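Local coordinates for 3-oxoacyl-(acyl-carrier protein) synthase II (PDB 1J3N) that probably catalyses the chain-extending condensation of fatty acid synthesis, joining an acyl group to malonyl-acyl-carrier protein, as a homodimeric condensing enzyme of the thiolase-like superfamily, at residues E91-P95 with E96-T100; N125-S128 with P129-P133; A190-P194 with M195-A199. All coordinates share one frame; numbering follows the deposited sequence.

Contact 1 of 3, residues E91-P95 with E96-T100; sequences EDLDP and ERVGT
A chi1 of 179° carries the carboxylate of D94 away from its own amide and over the start of the following turn, while R97, whose CG lies anti to its carbonyl carbon (chi1 -57°), sends its first methylenes back toward it. The result is an Asx turn laid over a beta turn, with D94 supplying both acceptors. The carboxylate oxygen D94 OD2 takes the N-H of E96 N at 3.1 Å, met from above the carboxylate plane, and the main-chain D94 O takes R97 N at 2.8 Å. A weak bond of 3.5 Å from V98 N to P95 O continues the turn into strand 98-103. The other carboxylate oxygen, D94 OD1, lies 3.5 Å from R97 CG, so the aspartate meets the aliphatic root of the arginine and not its charge. Bent at chi2 and chi3, that side chain carries its guanidinium away to a salt bridge with D181 and to the carbonyl of G178. On the inner side, L93 and V98 cross at about a right angle, with L93 CD1 4.0 Å from V98 CG2. E96 faces the second subunit, packing on L279 of that chain. The turn is thus gripped through amide N-H groups and methyl packing; the E96 amide would probably steady the negative charge on D94, while the E96 carboxylate nearby would work mildly against it.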
ATOM      1  N   GLU A  91       4.361   4.092  26.740  1.00 53.81           N
ATOM      2  CA  GLU A  91       3.917   3.488  27.991  1.00 54.43           C
ATOM      3  C   GLU A  91       2.540   3.984  28.432  1.00 53.61           C
ATOM      4  O   GLU A  91       1.739   3.222  28.970  1.00 53.30           O
ATOM      5  CB  GLU A  91       4.943   3.766  29.093  1.00 56.05           C
ATOM      6  CG  GLU A  91       5.518   5.180  29.063  1.00 58.43           C
ATOM      7  CD  GLU A  91       6.546   5.377  27.957  1.00 59.33           C
ATOM      8  OE1 GLU A  91       6.673   4.491  27.086  1.00 59.83           O
ATOM      9  OE2 GLU A  91       7.229   6.421  27.953  1.00 60.86           O
ATOM     10  N   ASP A  92       2.272   5.264  28.199  1.00 52.30           N
ATOM     11  CA  ASP A  92       1.000   5.870  28.575  1.00 51.36           C
ATOM     12  C   ASP A  92      -0.107   5.563  27.559  1.00 49.38           C
ATOM     13  O   ASP A  92      -1.197   6.146  27.601  1.00 48.35           O
ATOM     14  CB  ASP A  92       1.191   7.378  28.719  1.00 53.55           C
ATOM     15  CG  ASP A  92       2.242   7.726  29.757  1.00 56.10           C
ATOM     16  OD1 ASP A  92       3.258   7.000  29.839  1.00 57.73           O
ATOM     17  OD2 ASP A  92       2.061   8.725  30.483  1.00 57.87           O
ATOM     18  N   LEU A  93       0.186   4.637  26.651  1.00 46.57           N
ATOM     19  CA  LEU A  93      -0.754   4.225  25.614  1.00 43.07           C
ATOM     20  C   LEU A  93      -0.914   2.714  25.623  1.00 40.51           C
ATOM     21  O   LEU A  93       0.047   1.986  25.859  1.00 40.53           O
ATOM     22  CB  LEU A  93      -0.246   4.635  24.231  1.00 41.30           C
ATOM     23  CG  LEU A  93      -0.159   6.111  23.870  1.00 41.90           C
ATOM     24  CD1 LEU A  93       0.433   6.241  22.476  1.00 39.84           C
ATOM     25  CD2 LEU A  93      -1.545   6.737  23.933  1.00 40.43           C
ATOM     26  N   ASP A  94      -2.127   2.243  25.364  1.00 37.24           N
ATOM     27  CA  ASP A  94      -2.359   0.808  25.306  1.00 35.31           C
ATOM     28  C   ASP A  94      -1.807   0.403  23.936  1.00 33.20           C
ATOM     29  O   ASP A  94      -2.390   0.724  22.900  1.00 31.58           O
ATOM     30  CB  ASP A  94      -3.858   0.508  25.416  1.00 35.51           C
ATOM     31  CG  ASP A  94      -4.162  -0.967  25.327  1.00 35.72           C
ATOM     32  OD1 ASP A  94      -5.300  -1.360  25.654  1.00 38.23           O
ATOM     33  OD2 ASP A  94      -3.267  -1.737  24.921  1.00 38.33           O
ATOM     34  N   PRO A  95      -0.664  -0.297  23.920  1.00 31.70           N
ATOM     35  CA  PRO A  95      -0.026  -0.732  22.672  1.00 29.92           C
ATOM     36  C   PRO A  95      -0.912  -1.477  21.679  1.00 29.28           C
ATOM     37  O   PRO A  95      -0.686  -1.400  20.471  1.00 28.08           O
ATOM     38  CB  PRO A  95       1.151  -1.574  23.164  1.00 30.51           C
ATOM     39  CG  PRO A  95       0.657  -2.112  24.479  1.00 31.47           C
ATOM     40  CD  PRO A  95      -0.001  -0.907  25.087  1.00 29.45           C
ATOM     41  N   GLU A  96      -1.913  -2.195  22.179  1.00 28.31           N
ATOM     42  CA  GLU A  96      -2.810  -2.944  21.311  1.00 28.94           C
ATOM     43  C   GLU A  96      -3.795  -2.041  20.594  1.00 26.81           C
ATOM     44  O   GLU A  96      -4.416  -2.453  19.616  1.00 24.26           O
ATOM     45  CB  GLU A  96      -3.614  -3.976  22.106  1.00 30.44           C
ATOM     46  CG  GLU A  96      -2.781  -5.003  22.838  1.00 34.68           C
ATOM     47  CD  GLU A  96      -3.612  -6.187  23.297  1.00 36.75           C
ATOM     48  OE1 GLU A  96      -4.735  -5.971  23.801  1.00 37.33           O
ATOM     49  OE2 GLU A  96      -3.138  -7.334  23.156  1.00 38.21           O
ATOM     50  N   ARG A  97      -3.936  -0.815  21.081  1.00 25.38           N
ATOM     51  CA  ARG A  97      -4.884   0.126  20.502  1.00 25.88           C
ATOM     52  C   ARG A  97      -4.225   1.193  19.643  1.00 24.89           C
ATOM     53  O   ARG A  97      -4.879   2.139  19.195  1.00 24.40           O
ATOM     54  CB  ARG A  97      -5.704   0.768  21.623  1.00 27.00           C
ATOM     55  CG  ARG A  97      -6.450  -0.256  22.488  1.00 28.14           C
ATOM     56  CD  ARG A  97      -7.404  -1.074  21.638  1.00 28.98           C
ATOM     57  NE  ARG A  97      -8.339  -0.208  20.925  1.00 30.00           N
ATOM     58  CZ  ARG A  97      -9.109  -0.599  19.914  1.00 30.13           C
ATOM     59  NH1 ARG A  97      -9.063  -1.854  19.479  1.00 31.03           N
ATOM     60  NH2 ARG A  97      -9.936   0.268  19.347  1.00 30.70           N
ATOM     61  N   VAL A  98      -2.925   1.038  19.415  1.00 23.57           N
ATOM     62  CA  VAL A  98      -2.182   1.980  18.597  1.00 24.83           C
ATOM     63  C   VAL A  98      -1.785   1.326  17.286  1.00 21.86           C
ATOM     64  O   VAL A  98      -1.118   0.290  17.273  1.00 20.38           O
ATOM     65  CB  VAL A  98      -0.905   2.473  19.294  1.00 24.85           C
ATOM     66  CG1 VAL A  98      -0.153   3.423  18.368  1.00 26.63           C
ATOM     67  CG2 VAL A  98      -1.263   3.185  20.588  1.00 26.87           C
ATOM     68  N   GLY A  99      -2.206   1.943  16.188  1.00 21.80           N
ATOM     69  CA  GLY A  99      -1.889   1.419  14.875  1.00 18.11           C
ATOM     70  C   GLY A  99      -0.837   2.262  14.189  1.00 20.18           C
ATOM     71  O   GLY A  99      -0.508   3.368  14.641  1.00 18.59           O
ATOM     72  N   THR A 100      -0.305   1.733  13.094  1.00 20.43           N
ATOM     73  CA  THR A 100       0.720   2.410  12.319  1.00 20.62           C
ATOM     74  C   THR A 100       0.371   2.289  10.835  1.00 20.41           C
ATOM     75  O   THR A 100      -0.041   1.222  10.368  1.00 20.99           O
ATOM     76  CB  THR A 100       2.115   1.786  12.582  1.00 20.53           C
ATOM     77  OG1 THR A 100       2.054   0.378  12.376  1.00 19.94           O
ATOM     78  CG2 THR A 100       2.564   2.033  14.009  1.00 23.09           C
TER

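Contact 2 of 3, residues N125-S128 with P129-P133; sequences NRIS and PFFIP
S128 O is gripped from two directions: F131 N donates to it over 3.1 Å, and a water molecule donates to it as well. The amide comes from well above the carbonyl plane, 66° out of it, in the type I turn from S128 to F131. That same water accepts from I132 N at 3.2 Å, so it ties the carbonyl to the amide of the next residue, in the first helical turn. The serine also works through its side chain. Because OG stands anti to the backbone N (chi1 170°), it reaches forward to F130 N, a capping bond of 3.0 Å with an N-H...O angle of 159°, and it sits at the edge of the F130 ring, near the ring plane, 3.7 Å from F130 CD2. An alanine here would lose the hydroxyl and is likely to leave F130 N without its capping acceptor. Further back, I127 CG2 rests 3.7 Å from F131 CB and touches the ring of F131 obliquely. That ring goes on to meet W112 edge-to-face on helix 109-122, while Q115 of the same helix accepts from S128 N. The second subunit also packs here: its M195 on I127 and its M203 on I132. In chemical terms the approach to helix 131-135 is a serine-based cap, in which one residue supplies two acceptors and a water a third, to N-H groups that the start of a helix cannot pair within itself.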
ATOM      1  N   ASN A 125      24.218 -14.314  -5.041  1.00 23.47           N
ATOM      2  CA  ASN A 125      24.507 -14.893  -3.734  1.00 23.69           C
ATOM      3  C   ASN A 125      25.262 -13.936  -2.825  1.00 22.68           C
ATOM      4  O   ASN A 125      25.493 -14.236  -1.651  1.00 22.27           O
ATOM      5  CB  ASN A 125      25.267 -16.211  -3.884  1.00 25.30           C
ATOM      6  CG  ASN A 125      24.477 -17.233  -4.677  1.00 25.00           C
ATOM      7  OD1 ASN A 125      23.252 -17.276  -4.589  1.00 27.81           O
ATOM      8  ND2 ASN A 125      25.169 -18.058  -5.452  1.00 26.08           N
ATOM      9  N   ARG A 126      25.638 -12.779  -3.364  1.00 20.60           N
ATOM     10  CA  ARG A 126      26.333 -11.773  -2.572  1.00 20.70           C
ATOM     11  C   ARG A 126      25.381 -10.650  -2.161  1.00 20.54           C
ATOM     12  O   ARG A 126      25.781  -9.697  -1.505  1.00 19.70           O
ATOM     13  CB  ARG A 126      27.518 -11.188  -3.353  1.00 22.48           C
ATOM     14  CG  ARG A 126      28.706 -12.139  -3.491  1.00 20.48           C
ATOM     15  CD  ARG A 126      28.992 -12.911  -2.187  1.00 17.93           C
ATOM     16  NE  ARG A 126      29.157 -12.039  -1.028  1.00 20.49           N
ATOM     17  CZ  ARG A 126      29.460 -12.460   0.198  1.00 21.79           C
ATOM     18  NH1 ARG A 126      29.636 -13.754   0.444  1.00 23.47           N
ATOM     19  NH2 ARG A 126      29.593 -11.583   1.184  1.00 25.83           N
ATOM     20  N   ILE A 127      24.119 -10.745  -2.565  1.00 20.73           N
ATOM     21  CA  ILE A 127      23.153  -9.720  -2.186  1.00 20.04           C
ATOM     22  C   ILE A 127      23.046  -9.786  -0.670  1.00 20.13           C
ATOM     23  O   ILE A 127      23.105 -10.865  -0.089  1.00 22.45           O
ATOM     24  CB  ILE A 127      21.761  -9.993  -2.804  1.00 21.30           C
ATOM     25  CG1 ILE A 127      21.850  -9.932  -4.331  1.00 22.82           C
ATOM     26  CG2 ILE A 127      20.740  -8.978  -2.267  1.00 21.62           C
ATOM     27  CD1 ILE A 127      20.552 -10.269  -5.045  1.00 21.68           C
ATOM     28  N   SER A 128      22.904  -8.635  -0.031  1.00 21.72           N
ATOM     29  CA  SER A 128      22.792  -8.576   1.419  1.00 22.20           C
ATOM     30  C   SER A 128      21.517  -9.246   1.909  1.00 23.02           C
ATOM     31  O   SER A 128      20.480  -9.145   1.268  1.00 22.03           O
ATOM     32  CB  SER A 128      22.785  -7.120   1.877  1.00 21.48           C
ATOM     33  OG  SER A 128      22.448  -7.018   3.245  1.00 20.47           O
ATOM     34  N   PRO A 129      21.585  -9.957   3.047  1.00 23.68           N
ATOM     35  CA  PRO A 129      20.376 -10.611   3.566  1.00 23.59           C
ATOM     36  C   PRO A 129      19.429  -9.569   4.160  1.00 24.23           C
ATOM     37  O   PRO A 129      18.341  -9.897   4.639  1.00 23.61           O
ATOM     38  CB  PRO A 129      20.919 -11.583   4.613  1.00 21.70           C
ATOM     39  CG  PRO A 129      22.162 -10.912   5.092  1.00 23.55           C
ATOM     40  CD  PRO A 129      22.777 -10.377   3.805  1.00 23.05           C
ATOM     41  N   PHE A 130      19.851  -8.309   4.122  1.00 24.01           N
ATOM     42  CA  PHE A 130      19.028  -7.221   4.626  1.00 25.81           C
ATOM     43  C   PHE A 130      18.427  -6.426   3.464  1.00 24.88           C
ATOM     44  O   PHE A 130      17.755  -5.417   3.676  1.00 25.69           O
ATOM     45  CB  PHE A 130      19.858  -6.293   5.519  1.00 26.93           C
ATOM     46  CG  PHE A 130      20.367  -6.955   6.766  1.00 30.57           C
ATOM     47  CD1 PHE A 130      19.500  -7.250   7.816  1.00 33.20           C
ATOM     48  CD2 PHE A 130      21.706  -7.312   6.880  1.00 30.73           C
ATOM     49  CE1 PHE A 130      19.961  -7.897   8.965  1.00 33.65           C
ATOM     50  CE2 PHE A 130      22.178  -7.957   8.021  1.00 34.53           C
ATOM     51  CZ  PHE A 130      21.301  -8.251   9.068  1.00 33.51           C
ATOM     52  N   PHE A 131      18.672  -6.872   2.238  1.00 23.38           N
ATOM     53  CA  PHE A 131      18.131  -6.164   1.080  1.00 25.03           C
ATOM     54  C   PHE A 131      16.609  -6.062   1.158  1.00 23.39           C
ATOM     55  O   PHE A 131      16.058  -4.966   1.170  1.00 23.79           O
ATOM     56  CB  PHE A 131      18.537  -6.857  -0.225  1.00 25.30           C
ATOM     57  CG  PHE A 131      17.821  -6.324  -1.438  1.00 27.17           C
ATOM     58  CD1 PHE A 131      17.804  -4.958  -1.710  1.00 26.16           C
ATOM     59  CD2 PHE A 131      17.142  -7.182  -2.293  1.00 29.16           C
ATOM     60  CE1 PHE A 131      17.116  -4.456  -2.813  1.00 26.46           C
ATOM     61  CE2 PHE A 131      16.451  -6.684  -3.404  1.00 28.78           C
ATOM     62  CZ  PHE A 131      16.440  -5.321  -3.659  1.00 27.74           C
ATOM     63  N   ILE A 132      15.932  -7.205   1.223  1.00 23.27           N
ATOM     64  CA  ILE A 132      14.468  -7.208   1.288  1.00 23.46           C
ATOM     65  C   ILE A 132      13.917  -6.360   2.441  1.00 22.03           C
ATOM     66  O   ILE A 132      13.099  -5.466   2.220  1.00 22.52           O
ATOM     67  CB  ILE A 132      13.908  -8.659   1.398  1.00 25.07           C
ATOM     68  CG1 ILE A 132      14.277  -9.458   0.145  1.00 26.51           C
ATOM     69  CG2 ILE A 132      12.387  -8.629   1.577  1.00 25.29           C
ATOM     70  CD1 ILE A 132      13.838  -8.798  -1.147  1.00 28.93           C
ATOM     71  N   PRO A 133      14.358  -6.627   3.684  1.00 22.68           N
ATOM     72  CA  PRO A 133      13.892  -5.875   4.857  1.00 23.43           C
ATOM     73  C   PRO A 133      14.163  -4.370   4.788  1.00 23.27           C
ATOM     74  O   PRO A 133      13.439  -3.577   5.385  1.00 24.88           O
ATOM     75  CB  PRO A 133      14.658  -6.521   6.013  1.00 23.21           C
ATOM     76  CG  PRO A 133      14.894  -7.911   5.543  1.00 22.01           C
ATOM     77  CD  PRO A 133      15.260  -7.721   4.092  1.00 21.65           C
TER
HETATM   78  O   HOH W   1      17.515 -10.035   1.440  1.00 20.95           O

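Contact 3 of 3, residues A190-P194 with M195-A199; sequences AAITP and MAIGA
The chain passes from an inverse gamma turn centred on I192 straight into helix 194-202, whose first full-turn bond, I197 N to T193 O at 3.1 Å, runs nearly along the C=O axis and is followed by G198 N to P194 O at 2.9 Å. T193 holds the N-cap position. Its OG1 sits between the backbone N and the carbonyl carbon (chi1 72°), from where it takes the N-H of A196 N in a weak bond of 3.4 Å and lies 3.5 Å from A196 CB. E113 of helix 109-122 is the stronger partner of that hydroxyl, and its carboxylate also accepts from M195 N, so an acid from a neighbouring helix serves both the capping hydroxyl and an amide of the first turn. This is a threonine N-cap, with a weak capping bond, here marking the passage from strand 182-189 of the main sheet of the thiolase-like fold to the helix after it. Apolar side chains also meet beside the cap: I192 and I197 run alongside each other in the same direction, with I192 CG2 4.0 Å from I197 CD1, and A191 CB stands 4.1 Å from A196 CB. P194 packs on F119 of the second subunit.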
ATOM      1  N   ALA A 190      12.368   8.911   0.067  1.00 18.49           N
ATOM      2  CA  ALA A 190      13.803   9.189   0.037  1.00 22.50           C
ATOM      3  C   ALA A 190      14.317   8.770  -1.339  1.00 20.53           C
ATOM      4  O   ALA A 190      15.107   7.835  -1.458  1.00 19.37           O
ATOM      5  CB  ALA A 190      14.514   8.397   1.130  1.00 18.67           C
ATOM      6  N   ALA A 191      13.859   9.469  -2.374  1.00 20.49           N
ATOM      7  CA  ALA A 191      14.240   9.138  -3.738  1.00 21.36           C
ATOM      8  C   ALA A 191      15.174  10.122  -4.450  1.00 22.71           C
ATOM      9  O   ALA A 191      15.226  10.156  -5.688  1.00 23.49           O
ATOM     10  CB  ALA A 191      12.986   8.918  -4.571  1.00 21.85           C
ATOM     11  N   ILE A 192      15.903  10.927  -3.690  1.00 21.34           N
ATOM     12  CA  ILE A 192      16.844  11.845  -4.311  1.00 22.96           C
ATOM     13  C   ILE A 192      18.087  11.006  -4.581  1.00 23.94           C
ATOM     14  O   ILE A 192      19.039  10.989  -3.791  1.00 24.05           O
ATOM     15  CB  ILE A 192      17.178  13.040  -3.389  1.00 22.97           C
ATOM     16  CG1 ILE A 192      15.912  13.882  -3.169  1.00 22.92           C
ATOM     17  CG2 ILE A 192      18.278  13.900  -4.017  1.00 24.11           C
ATOM     18  CD1 ILE A 192      16.129  15.173  -2.368  1.00 22.61           C
ATOM     19  N   THR A 193      18.036  10.266  -5.686  1.00 23.57           N
ATOM     20  CA  THR A 193      19.129   9.399  -6.097  1.00 23.15           C
ATOM     21  C   THR A 193      19.349   9.535  -7.604  1.00 23.16           C
ATOM     22  O   THR A 193      18.484  10.035  -8.335  1.00 23.99           O
ATOM     23  CB  THR A 193      18.843   7.914  -5.726  1.00 22.07           C
ATOM     24  OG1 THR A 193      17.819   7.381  -6.575  1.00 21.42           O
ATOM     25  CG2 THR A 193      18.392   7.808  -4.286  1.00 20.94           C
ATOM     26  N   PRO A 194      20.520   9.107  -8.088  1.00 23.93           N
ATOM     27  CA  PRO A 194      20.835   9.198  -9.520  1.00 25.13           C
ATOM     28  C   PRO A 194      19.783   8.548 -10.411  1.00 25.73           C
ATOM     29  O   PRO A 194      19.326   9.139 -11.397  1.00 24.06           O
ATOM     30  CB  PRO A 194      22.182   8.483  -9.628  1.00 25.75           C
ATOM     31  CG  PRO A 194      22.799   8.686  -8.273  1.00 25.53           C
ATOM     32  CD  PRO A 194      21.641   8.528  -7.326  1.00 23.67           C
ATOM     33  N   MET A 195      19.396   7.329 -10.049  1.00 24.55           N
ATOM     34  CA  MET A 195      18.425   6.571 -10.829  1.00 26.61           C
ATOM     35  C   MET A 195      16.999   7.099 -10.825  1.00 24.84           C
ATOM     36  O   MET A 195      16.300   6.979 -11.824  1.00 25.68           O
ATOM     37  CB  MET A 195      18.428   5.106 -10.384  1.00 26.70           C
ATOM     38  CG  MET A 195      17.401   4.237 -11.095  1.00 27.50           C
ATOM     39  SD  MET A 195      17.699   2.488 -10.782  1.00 29.16           S
ATOM     40  CE  MET A 195      17.043   1.780 -12.272  1.00 27.58           C
ATOM     41  N   ALA A 196      16.560   7.667  -9.710  1.00 27.04           N
ATOM     42  CA  ALA A 196      15.196   8.189  -9.613  1.00 26.35           C
ATOM     43  C   ALA A 196      15.050   9.541 -10.304  1.00 27.43           C
ATOM     44  O   ALA A 196      14.092   9.770 -11.040  1.00 29.15           O
ATOM     45  CB  ALA A 196      14.785   8.307  -8.161  1.00 26.83           C
ATOM     46  N   ILE A 197      15.987  10.445 -10.054  1.00 26.72           N
ATOM     47  CA  ILE A 197      15.922  11.746 -10.692  1.00 28.83           C
ATOM     48  C   ILE A 197      16.182  11.537 -12.177  1.00 28.00           C
ATOM     49  O   ILE A 197      15.633  12.241 -13.024  1.00 27.55           O
ATOM     50  CB  ILE A 197      16.952  12.723 -10.084  1.00 29.21           C
ATOM     51  CG1 ILE A 197      16.571  13.005  -8.623  1.00 30.89           C
ATOM     52  CG2 ILE A 197      16.993  14.024 -10.894  1.00 30.10           C
ATOM     53  CD1 ILE A 197      17.396  14.067  -7.939  1.00 31.89           C
ATOM     54  N   GLY A 198      17.013  10.550 -12.487  1.00 28.20           N
ATOM     55  CA  GLY A 198      17.303  10.256 -13.879  1.00 27.67           C
ATOM     56  C   GLY A 198      16.043   9.775 -14.578  1.00 27.35           C
ATOM     57  O   GLY A 198      15.715  10.224 -15.678  1.00 28.02           O
ATOM     58  N   ALA A 199      15.330   8.864 -13.925  1.00 27.08           N
ATOM     59  CA  ALA A 199      14.093   8.300 -14.459  1.00 25.70           C
ATOM     60  C   ALA A 199      13.009   9.356 -14.691  1.00 24.85           C
ATOM     61  O   ALA A 199      12.354   9.366 -15.735  1.00 23.49           O
ATOM     62  CB  ALA A 199      13.580   7.222 -13.520  1.00 25.89           C
TER

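Overall arrangement
All three contacts are local joints where a loop passes into a regular element, and all belong to the N-terminal beta-ketoacyl synthase region. Contact 3 is the buried one; contacts 1 and 2 are only partly buried. Contact 1 leads into a strand, contacts 2 and 3 into helices. Strands 98-103 and 182-189, parallel neighbours in the main sheet, link contacts 1 and 3, though the nearest atoms of the two contacts are about 17 Å apart. Contacts 2 and 3 both lean on helix 109-122 and are joined across the dimer by the M195-I127 pair. The chemistry follows the setting: an exposed aspartate turn in contact 1, a water-assisted serine cap in contact 2, a buried, acid-supported threonine cap in contact 3.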